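Local coordinates for protein aromatic-L-amino-acid decarboxylase (Catharanthus roseus, PDB 6EEW) that decarboxylates L-tryptophan to tryptamine and 5-hydroxy-L-tryptophan to serotonin, working as a homodimer with pyridoxal 5'-phosphate as cofactor, at residues 132-146 with 374-387. Residues are numbered along the deposited sequence; the frame is centred on the assembly and turned at random.
Sequences ATELEMIVMDWLAQI and RSLKLWLILRSYGV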
ATOM      1  N   ALA A 132      -9.659  -9.802 -11.265  1.00 44.44           N
ATOM      2  CA  ALA A 132      -8.789  -9.468 -10.138  1.00 49.32           C
ATOM      3  C   ALA A 132      -9.450  -9.826  -8.813  1.00 46.55           C
ATOM      4  O   ALA A 132      -8.879 -10.567  -8.000  1.00 52.33           O
ATOM      5  CB  ALA A 132      -8.412  -7.991 -10.167  1.00 50.73           C
ATOM      6  N   THR A 133     -10.680  -9.358  -8.606  1.00 36.82           N
ATOM      7  CA  THR A 133     -11.387  -9.614  -7.353  1.00 42.41           C
ATOM      8  C   THR A 133     -11.690 -11.097  -7.143  1.00 40.30           C
ATOM      9  O   THR A 133     -11.518 -11.633  -6.032  1.00 38.88           O
ATOM     10  CB  THR A 133     -12.674  -8.798  -7.326  1.00 44.31           C
ATOM     11  OG1 THR A 133     -12.353  -7.406  -7.197  1.00 49.88           O
ATOM     12  CG2 THR A 133     -13.558  -9.237  -6.202  1.00 38.65           C
ATOM     13  N   GLU A 134     -12.171 -11.772  -8.186  1.00 40.46           N
ATOM     14  CA  GLU A 134     -12.541 -13.170  -8.046  1.00 38.00           C
ATOM     15  C   GLU A 134     -11.320 -14.033  -7.747  1.00 42.21           C
ATOM     16  O   GLU A 134     -11.361 -14.887  -6.848  1.00 41.63           O
ATOM     17  CB  GLU A 134     -13.268 -13.646  -9.301  1.00 40.63           C
ATOM     18  CG  GLU A 134     -14.598 -12.940  -9.516  1.00 46.46           C
ATOM     19  CD  GLU A 134     -15.618 -13.842 -10.194  1.00 47.63           C
ATOM     20  OE1 GLU A 134     -15.350 -15.056 -10.299  1.00 46.77           O
ATOM     21  OE2 GLU A 134     -16.693 -13.353 -10.605  1.00 40.49           O
ATOM     22  N   LEU A 135     -10.219 -13.815  -8.468  1.00 46.18           N
ATOM     23  CA  LEU A 135      -9.011 -14.572  -8.191  1.00 46.33           C
ATOM     24  C   LEU A 135      -8.504 -14.277  -6.794  1.00 51.28           C
ATOM     25  O   LEU A 135      -7.923 -15.154  -6.157  1.00 46.10           O
ATOM     26  CB  LEU A 135      -7.920 -14.259  -9.221  1.00 37.07           C
ATOM     27  CG  LEU A 135      -6.619 -15.056  -9.001  1.00 45.04           C
ATOM     28  CD1 LEU A 135      -6.820 -16.564  -9.254  1.00 51.37           C
ATOM     29  CD2 LEU A 135      -5.474 -14.541  -9.858  1.00 44.94           C
ATOM     30  N   GLU A 136      -8.701 -13.054  -6.295  1.00 48.76           N
ATOM     31  CA  GLU A 136      -8.265 -12.798  -4.925  1.00 43.74           C
ATOM     32  C   GLU A 136      -9.067 -13.617  -3.927  1.00 52.55           C
ATOM     33  O   GLU A 136      -8.505 -14.210  -2.996  1.00 55.74           O
ATOM     34  CB  GLU A 136      -8.368 -11.315  -4.603  1.00 38.52           C
ATOM     35  CG  GLU A 136      -7.859 -10.954  -3.213  1.00 41.17           C
ATOM     36  CD  GLU A 136      -7.346  -9.523  -3.135  1.00 49.25           C
ATOM     37  OE1 GLU A 136      -7.013  -8.950  -4.205  1.00 39.53           O
ATOM     38  OE2 GLU A 136      -7.234  -8.992  -2.002  1.00 53.72           O
ATOM     39  N   MET A 137     -10.386 -13.663  -4.098  1.00 48.87           N
ATOM     40  CA  MET A 137     -11.191 -14.506  -3.225  1.00 38.89           C
ATOM     41  C   MET A 137     -10.726 -15.962  -3.280  1.00 44.06           C
ATOM     42  O   MET A 137     -10.541 -16.617  -2.238  1.00 44.31           O
ATOM     43  CB  MET A 137     -12.663 -14.390  -3.608  1.00 31.21           C
ATOM     44  CG  MET A 137     -13.227 -12.999  -3.524  1.00 36.83           C
ATOM     45  SD  MET A 137     -14.877 -12.904  -4.237  1.00 42.72           S
ATOM     46  CE  MET A 137     -15.820 -13.931  -3.102  1.00 49.65           C
ATOM     47  N   ILE A 138     -10.524 -16.484  -4.493  1.00 44.46           N
ATOM     48  CA  ILE A 138     -10.120 -17.883  -4.637  1.00 43.52           C
ATOM     49  C   ILE A 138      -8.774 -18.126  -3.960  1.00 45.33           C
ATOM     50  O   ILE A 138      -8.585 -19.129  -3.259  1.00 44.88           O
ATOM     51  CB  ILE A 138     -10.074 -18.282  -6.121  1.00 42.67           C
ATOM     52  CG1 ILE A 138     -11.465 -18.227  -6.746  1.00 43.47           C
ATOM     53  CG2 ILE A 138      -9.557 -19.665  -6.255  1.00 35.63           C
ATOM     54  CD1 ILE A 138     -11.426 -18.295  -8.263  1.00 44.93           C
ATOM     55  N   VAL A 139      -7.804 -17.232  -4.180  1.00 42.82           N
ATOM     56  CA  VAL A 139      -6.476 -17.435  -3.604  1.00 46.90           C
ATOM     57  C   VAL A 139      -6.535 -17.375  -2.086  1.00 46.65           C
ATOM     58  O   VAL A 139      -5.830 -18.121  -1.393  1.00 41.77           O
ATOM     59  CB  VAL A 139      -5.478 -16.405  -4.160  1.00 43.07           C
ATOM     60  CG1 VAL A 139      -4.309 -16.184  -3.169  1.00 32.16           C
ATOM     61  CG2 VAL A 139      -4.974 -16.840  -5.522  1.00 49.36           C
ATOM     62  N   MET A 140      -7.365 -16.488  -1.537  1.00 48.11           N
ATOM     63  CA  MET A 140      -7.465 -16.422  -0.088  1.00 47.15           C
ATOM     64  C   MET A 140      -8.077 -17.693   0.481  1.00 50.97           C
ATOM     65  O   MET A 140      -7.659 -18.160   1.541  1.00 48.44           O
ATOM     66  CB  MET A 140      -8.258 -15.185   0.341  1.00 43.49           C
ATOM     67  CG  MET A 140      -7.473 -13.891   0.174  1.00 47.89           C
ATOM     68  SD  MET A 140      -6.000 -13.807   1.219  1.00 47.84           S
ATOM     69  CE  MET A 140      -6.693 -13.437   2.817  1.00 39.69           C
ATOM     70  N   ASP A 141      -9.031 -18.297  -0.232  1.00 52.60           N
ATOM     71  CA  ASP A 141      -9.585 -19.563   0.240  1.00 46.15           C
ATOM     72  C   ASP A 141      -8.576 -20.716   0.086  1.00 49.75           C
ATOM     73  O   ASP A 141      -8.475 -21.590   0.964  1.00 43.79           O
ATOM     74  CB  ASP A 141     -10.886 -19.864  -0.506  1.00 50.20           C
ATOM     75  CG  ASP A 141     -12.108 -19.170   0.115  1.00 53.99           C
ATOM     76  OD1 ASP A 141     -11.943 -18.335   1.028  1.00 54.77           O
ATOM     77  OD2 ASP A 141     -13.246 -19.466  -0.313  1.00 54.45           O
ATOM     78  N   TRP A 142      -7.808 -20.729  -1.008  1.00 43.77           N
ATOM     79  CA  TRP A 142      -6.710 -21.688  -1.152  1.00 40.86           C
ATOM     80  C   TRP A 142      -5.780 -21.630   0.039  1.00 41.72           C
ATOM     81  O   TRP A 142      -5.490 -22.643   0.687  1.00 44.59           O
ATOM     82  CB  TRP A 142      -5.889 -21.385  -2.403  1.00 31.45           C
ATOM     83  CG  TRP A 142      -6.431 -21.935  -3.643  1.00 33.89           C
ATOM     84  CD1 TRP A 142      -7.699 -22.344  -3.864  1.00 31.06           C
ATOM     85  CD2 TRP A 142      -5.721 -22.120  -4.865  1.00 29.75           C
ATOM     86  NE1 TRP A 142      -7.837 -22.787  -5.165  1.00 32.89           N
ATOM     87  CE2 TRP A 142      -6.628 -22.665  -5.797  1.00 35.13           C
ATOM     88  CE3 TRP A 142      -4.399 -21.895  -5.259  1.00 32.98           C
ATOM     89  CZ2 TRP A 142      -6.260 -22.988  -7.101  1.00 32.15           C
ATOM     90  CZ3 TRP A 142      -4.026 -22.214  -6.557  1.00 34.36           C
ATOM     91  CH2 TRP A 142      -4.955 -22.761  -7.464  1.00 33.10           C
ATOM     92  N   LEU A 143      -5.273 -20.434   0.317  1.00 38.17           N
ATOM     93  CA  LEU A 143      -4.302 -20.286   1.384  1.00 44.73           C
ATOM     94  C   LEU A 143      -4.915 -20.646   2.723  1.00 47.17           C
ATOM     95  O   LEU A 143      -4.287 -21.328   3.538  1.00 48.30           O
ATOM     96  CB  LEU A 143      -3.756 -18.872   1.370  1.00 44.44           C
ATOM     97  CG  LEU A 143      -2.287 -18.705   1.700  1.00 53.63           C
ATOM     98  CD1 LEU A 143      -1.494 -19.752   0.988  1.00 55.88           C
ATOM     99  CD2 LEU A 143      -1.870 -17.312   1.224  1.00 61.57           C
ATOM    100  N   ALA A 144      -6.167 -20.239   2.946  1.00 50.22           N
ATOM    101  CA  ALA A 144      -6.837 -20.582   4.189  1.00 41.03           C
ATOM    102  C   ALA A 144      -6.876 -22.092   4.386  1.00 49.83           C
ATOM    103  O   ALA A 144      -6.681 -22.583   5.507  1.00 38.72           O
ATOM    104  CB  ALA A 144      -8.250 -20.002   4.188  1.00 36.63           C
ATOM    105  N   GLN A 145      -7.148 -22.841   3.310  1.00 58.11           N
ATOM    106  CA  GLN A 145      -7.182 -24.297   3.410  1.00 52.31           C
ATOM    107  C   GLN A 145      -5.796 -24.877   3.665  1.00 54.32           C
ATOM    108  O   GLN A 145      -5.649 -25.831   4.445  1.00 50.51           O
ATOM    109  CB  GLN A 145      -7.757 -24.907   2.136  1.00 53.10           C
ATOM    110  CG  GLN A 145      -9.183 -24.534   1.837  1.00 53.09           C
ATOM    111  CD  GLN A 145      -9.591 -25.029   0.464  1.00 56.35           C
ATOM    112  OE1 GLN A 145      -9.825 -26.217   0.280  1.00 63.30           O
ATOM    113  NE2 GLN A 145      -9.624 -24.132  -0.517  1.00 47.65           N
ATOM    114  N   ILE A 146      -4.766 -24.350   2.996  1.00 49.29           N
ATOM    115  CA  ILE A 146      -3.425 -24.845   3.295  1.00 47.26           C
ATOM    116  C   ILE A 146      -3.127 -24.624   4.770  1.00 52.82           C
ATOM    117  O   ILE A 146      -2.605 -25.508   5.457  1.00 50.60           O
ATOM    118  CB  ILE A 146      -2.373 -24.172   2.391  1.00 43.61           C
ATOM    119  CG1 ILE A 146      -2.558 -24.585   0.930  1.00 41.32           C
ATOM    120  CG2 ILE A 146      -0.976 -24.572   2.798  1.00 43.37           C
ATOM    121  CD1 ILE A 146      -2.027 -23.542  -0.037  1.00 38.02           C
ATOM    122  N   ARG A 374      -3.403  -7.669  -6.856  1.00 42.15           N
ATOM    123  CA  ARG A 374      -2.478  -8.184  -5.855  1.00 45.63           C
ATOM    124  C   ARG A 374      -2.407  -9.712  -5.844  1.00 49.48           C
ATOM    125  O   ARG A 374      -1.357 -10.280  -5.529  1.00 54.25           O
ATOM    126  CB  ARG A 374      -2.888  -7.674  -4.467  1.00 45.69           C
ATOM    127  CG  ARG A 374      -2.755  -6.169  -4.229  1.00 51.87           C
ATOM    128  CD  ARG A 374      -3.345  -5.736  -2.871  1.00 57.01           C
ATOM    129  NE  ARG A 374      -3.202  -4.295  -2.679  1.00 68.28           N
ATOM    130  CZ  ARG A 374      -3.819  -3.584  -1.737  1.00 72.23           C
ATOM    131  NH1 ARG A 374      -4.639  -4.174  -0.878  1.00 76.47           N
ATOM    132  NH2 ARG A 374      -3.617  -2.274  -1.652  1.00 68.70           N
ATOM    133  N   SER A 375      -3.508 -10.394  -6.156  1.00 46.58           N
ATOM    134  CA  SER A 375      -3.588 -11.834  -5.947  1.00 39.14           C
ATOM    135  C   SER A 375      -2.864 -12.629  -7.025  1.00 49.16           C
ATOM    136  O   SER A 375      -2.561 -13.816  -6.810  1.00 49.90           O
ATOM    137  CB  SER A 375      -5.056 -12.264  -5.904  1.00 39.28           C
ATOM    138  OG  SER A 375      -5.685 -12.007  -7.160  1.00 39.61           O
ATOM    139  N   LEU A 376      -2.568 -11.999  -8.165  1.00 36.23           N
ATOM    140  CA  LEU A 376      -1.997 -12.725  -9.294  1.00 43.31           C
ATOM    141  C   LEU A 376      -0.694 -13.407  -8.904  1.00 48.57           C
ATOM    142  O   LEU A 376      -0.483 -14.592  -9.188  1.00 52.41           O
ATOM    143  CB  LEU A 376      -1.750 -11.765 -10.457  1.00 39.41           C
ATOM    144  CG  LEU A 376      -1.225 -12.373 -11.755  1.00 45.15           C
ATOM    145  CD1 LEU A 376      -2.294 -13.277 -12.432  1.00 42.71           C
ATOM    146  CD2 LEU A 376      -0.718 -11.274 -12.704  1.00 37.14           C
ATOM    147  N   LYS A 377       0.211 -12.662  -8.276  1.00 45.89           N
ATOM    148  CA  LYS A 377       1.506 -13.241  -7.967  1.00 51.02           C
ATOM    149  C   LYS A 377       1.381 -14.356  -6.933  1.00 50.36           C
ATOM    150  O   LYS A 377       2.108 -15.350  -7.016  1.00 52.16           O
ATOM    151  CB  LYS A 377       2.466 -12.142  -7.505  1.00 48.36           C
ATOM    152  CG  LYS A 377       2.115 -11.495  -6.168  1.00 40.09           C
ATOM    153  CD  LYS A 377       3.224 -10.534  -5.757  1.00 36.16           C
ATOM    154  CE  LYS A 377       2.885  -9.744  -4.500  1.00 33.43           C
ATOM    155  NZ  LYS A 377       4.014  -8.813  -4.091  1.00 34.37           N
ATOM    156  N   LEU A 378       0.449 -14.239  -5.979  1.00 46.20           N
ATOM    157  CA  LEU A 378       0.242 -15.337  -5.030  1.00 54.65           C
ATOM    158  C   LEU A 378      -0.252 -16.592  -5.742  1.00 52.14           C
ATOM    159  O   LEU A 378       0.242 -17.700  -5.492  1.00 44.19           O
ATOM    160  CB  LEU A 378      -0.757 -14.944  -3.948  1.00 49.71           C
ATOM    161  CG  LEU A 378      -0.277 -14.242  -2.683  1.00 50.63           C
ATOM    162  CD1 LEU A 378      -1.403 -14.317  -1.649  1.00 41.86           C
ATOM    163  CD2 LEU A 378       1.016 -14.860  -2.149  1.00 51.45           C
ATOM    164  N   TRP A 379      -1.263 -16.434  -6.601  1.00 47.07           N
ATOM    165  CA  TRP A 379      -1.740 -17.534  -7.429  1.00 46.44           C
ATOM    166  C   TRP A 379      -0.592 -18.191  -8.174  1.00 52.10           C
ATOM    167  O   TRP A 379      -0.476 -19.422  -8.197  1.00 52.05           O
ATOM    168  CB  TRP A 379      -2.790 -17.017  -8.404  1.00 41.24           C
ATOM    169  CG  TRP A 379      -3.513 -18.057  -9.201  1.00 40.27           C
ATOM    170  CD1 TRP A 379      -4.158 -19.159  -8.726  1.00 42.39           C
ATOM    171  CD2 TRP A 379      -3.721 -18.052 -10.624  1.00 36.60           C
ATOM    172  NE1 TRP A 379      -4.733 -19.860  -9.771  1.00 43.34           N
ATOM    173  CE2 TRP A 379      -4.482 -19.195 -10.942  1.00 43.05           C
ATOM    174  CE3 TRP A 379      -3.325 -17.195 -11.661  1.00 35.02           C
ATOM    175  CZ2 TRP A 379      -4.860 -19.497 -12.248  1.00 46.93           C
ATOM    176  CZ3 TRP A 379      -3.699 -17.496 -12.956  1.00 38.86           C
ATOM    177  CH2 TRP A 379      -4.458 -18.638 -13.240  1.00 47.81           C
ATOM    178  N   LEU A 380       0.263 -17.381  -8.807  1.00 51.26           N
ATOM    179  CA  LEU A 380       1.372 -17.960  -9.551  1.00 47.90           C
ATOM    180  C   LEU A 380       2.331 -18.680  -8.621  1.00 45.06           C
ATOM    181  O   LEU A 380       2.867 -19.715  -8.991  1.00 45.37           O
ATOM    182  CB  LEU A 380       2.122 -16.897 -10.355  1.00 44.28           C
ATOM    183  CG  LEU A 380       1.693 -16.712 -11.821  1.00 41.44           C
ATOM    184  CD1 LEU A 380       0.200 -16.406 -11.866  1.00 38.12           C
ATOM    185  CD2 LEU A 380       2.481 -15.597 -12.486  1.00 38.29           C
ATOM    186  N   ILE A 381       2.527 -18.186  -7.401  1.00 43.38           N
ATOM    187  CA  ILE A 381       3.412 -18.881  -6.464  1.00 48.09           C
ATOM    188  C   ILE A 381       2.862 -20.268  -6.146  1.00 51.20           C
ATOM    189  O   ILE A 381       3.548 -21.296  -6.291  1.00 50.32           O
ATOM    190  CB  ILE A 381       3.577 -18.050  -5.181  1.00 49.99           C
ATOM    191  CG1 ILE A 381       4.262 -16.716  -5.473  1.00 52.49           C
ATOM    192  CG2 ILE A 381       4.325 -18.845  -4.114  1.00 44.35           C
ATOM    193  CD1 ILE A 381       4.328 -15.798  -4.253  1.00 53.50           C
ATOM    194  N   LEU A 382       1.615 -20.304  -5.686  1.00 46.58           N
ATOM    195  CA  LEU A 382       0.978 -21.565  -5.339  1.00 45.31           C
ATOM    196  C   LEU A 382       1.000 -22.531  -6.518  1.00 48.46           C
ATOM    197  O   LEU A 382       1.439 -23.684  -6.385  1.00 50.84           O
ATOM    198  CB  LEU A 382      -0.441 -21.294  -4.852  1.00 38.27           C
ATOM    199  CG  LEU A 382      -0.288 -20.426  -3.608  1.00 39.04           C
ATOM    200  CD1 LEU A 382      -1.621 -19.830  -3.209  1.00 31.71           C
ATOM    201  CD2 LEU A 382       0.283 -21.263  -2.479  1.00 30.19           C
ATOM    202  N   ARG A 383       0.550 -22.076  -7.686  1.00 41.09           N
ATOM    203  CA  ARG A 383       0.481 -22.972  -8.836  1.00 43.31           C
ATOM    204  C   ARG A 383       1.861 -23.420  -9.313  1.00 52.04           C
ATOM    205  O   ARG A 383       2.008 -24.551  -9.785  1.00 59.24           O
ATOM    206  CB  ARG A 383      -0.277 -22.314  -9.986  1.00 35.74           C
ATOM    207  CG  ARG A 383      -1.765 -22.233  -9.756  1.00 40.60           C
ATOM    208  CD  ARG A 383      -2.508 -21.976 -11.064  1.00 40.97           C
ATOM    209  NE  ARG A 383      -2.387 -23.095 -11.982  1.00 37.49           N
ATOM    210  CZ  ARG A 383      -2.850 -23.097 -13.232  1.00 43.49           C
ATOM    211  NH1 ARG A 383      -3.461 -22.029 -13.744  1.00 49.82           N
ATOM    212  NH2 ARG A 383      -2.712 -24.172 -13.966  1.00 40.05           N
ATOM    213  N   SER A 384       2.877 -22.560  -9.196  0.66 51.57           N
ATOM    214  CA  SER A 384       4.163 -22.870  -9.801  0.66 51.74           C
ATOM    215  C   SER A 384       5.018 -23.769  -8.920  0.66 53.51           C
ATOM    216  O   SER A 384       5.877 -24.491  -9.437  0.66 55.04           O
ATOM    217  CB  SER A 384       4.906 -21.573 -10.112  0.66 50.05           C
ATOM    218  OG  SER A 384       4.047 -20.639 -10.758  0.66 47.86           O
ATOM    219  N   TYR A 385       4.808 -23.745  -7.603  1.00 53.81           N
ATOM    220  CA  TYR A 385       5.610 -24.551  -6.699  1.00 54.51           C
ATOM    221  C   TYR A 385       4.855 -25.685  -6.024  1.00 59.00           C
ATOM    222  O   TYR A 385       5.438 -26.760  -5.833  1.00 49.80           O
ATOM    223  CB  TYR A 385       6.270 -23.648  -5.649  1.00 52.86           C
ATOM    224  CG  TYR A 385       7.135 -22.615  -6.339  1.00 61.11           C
ATOM    225  CD1 TYR A 385       8.003 -22.994  -7.360  1.00 66.72           C
ATOM    226  CD2 TYR A 385       7.063 -21.267  -6.015  1.00 54.62           C
ATOM    227  CE1 TYR A 385       8.793 -22.062  -8.019  1.00 64.61           C
ATOM    228  CE2 TYR A 385       7.851 -20.329  -6.668  1.00 53.16           C
ATOM    229  CZ  TYR A 385       8.716 -20.727  -7.666  1.00 61.49           C
ATOM    230  OH  TYR A 385       9.495 -19.794  -8.326  1.00 62.16           O
ATOM    231  N   GLY A 386       3.576 -25.522  -5.697  1.00 57.97           N
ATOM    232  CA  GLY A 386       2.898 -26.591  -5.001  1.00 48.00           C
ATOM    233  C   GLY A 386       3.106 -26.536  -3.506  1.00 48.70           C
ATOM    234  O   GLY A 386       4.150 -26.077  -3.011  1.00 52.66           O
ATOM    235  N   VAL A 387       2.090 -27.004  -2.781  1.00 51.70           N
ATOM    236  CA  VAL A 387       2.146 -27.037  -1.322  1.00 47.60           C
ATOM    237  C   VAL A 387       3.364 -27.805  -0.830  1.00 44.31           C
ATOM    238  O   VAL A 387       4.032 -27.381   0.125  1.00 40.95           O
ATOM    239  CB  VAL A 387       0.846 -27.642  -0.774  1.00 47.79           C
ATOM    240  CG1 VAL A 387       0.893 -27.691   0.737  1.00 43.18           C
ATOM    241  CG2 VAL A 387      -0.329 -26.800  -1.259  1.00 50.37           C
TER
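S375 sits directly against E136 where segments 132-146 and 375-387 of two longer helices come together in the fold type I (aspartate aminotransferase-like) domain of this group II decarboxylase, their local axes approaching to 9.2 Å at 45°. The small serine lets the backbones close in at this end: its CB lies 3.4 Å from E136 CA. The E136 carboxylate turns elsewhere: OE1 forms a salt bridge with R371 and OE2 accepts a hydrogen bond from the backbone N of I163.

Apolar packing fills the middle. V139 splits its two methyls between adjacent residues, CG1 meeting L378 CD1 at 3.8 Å and CG2 meeting W379 CB at 3.6 Å. L378 and L143 both continue onto C329 of the central sheet. Farther along, L382 sends CD1 to the rim of the W142 ring and CD2 to I146 CD1, while I146 CG1 touches V387 CG2 at 3.8 Å.

The aromatic part faces the second subunit. The W142 and W379 rings meet obliquely, planes at 49°, with W142 NE1 donating to P64 O of that subunit. R383, bent at chi3 (66°), lays CD over one face of W379 and carries its guanidinium on to D80 and E72 of the second subunit. Against the opposite face, L135 CD1 makes a CH-pi contact 3.6 Å from the centroid of the W379 five-membered ring.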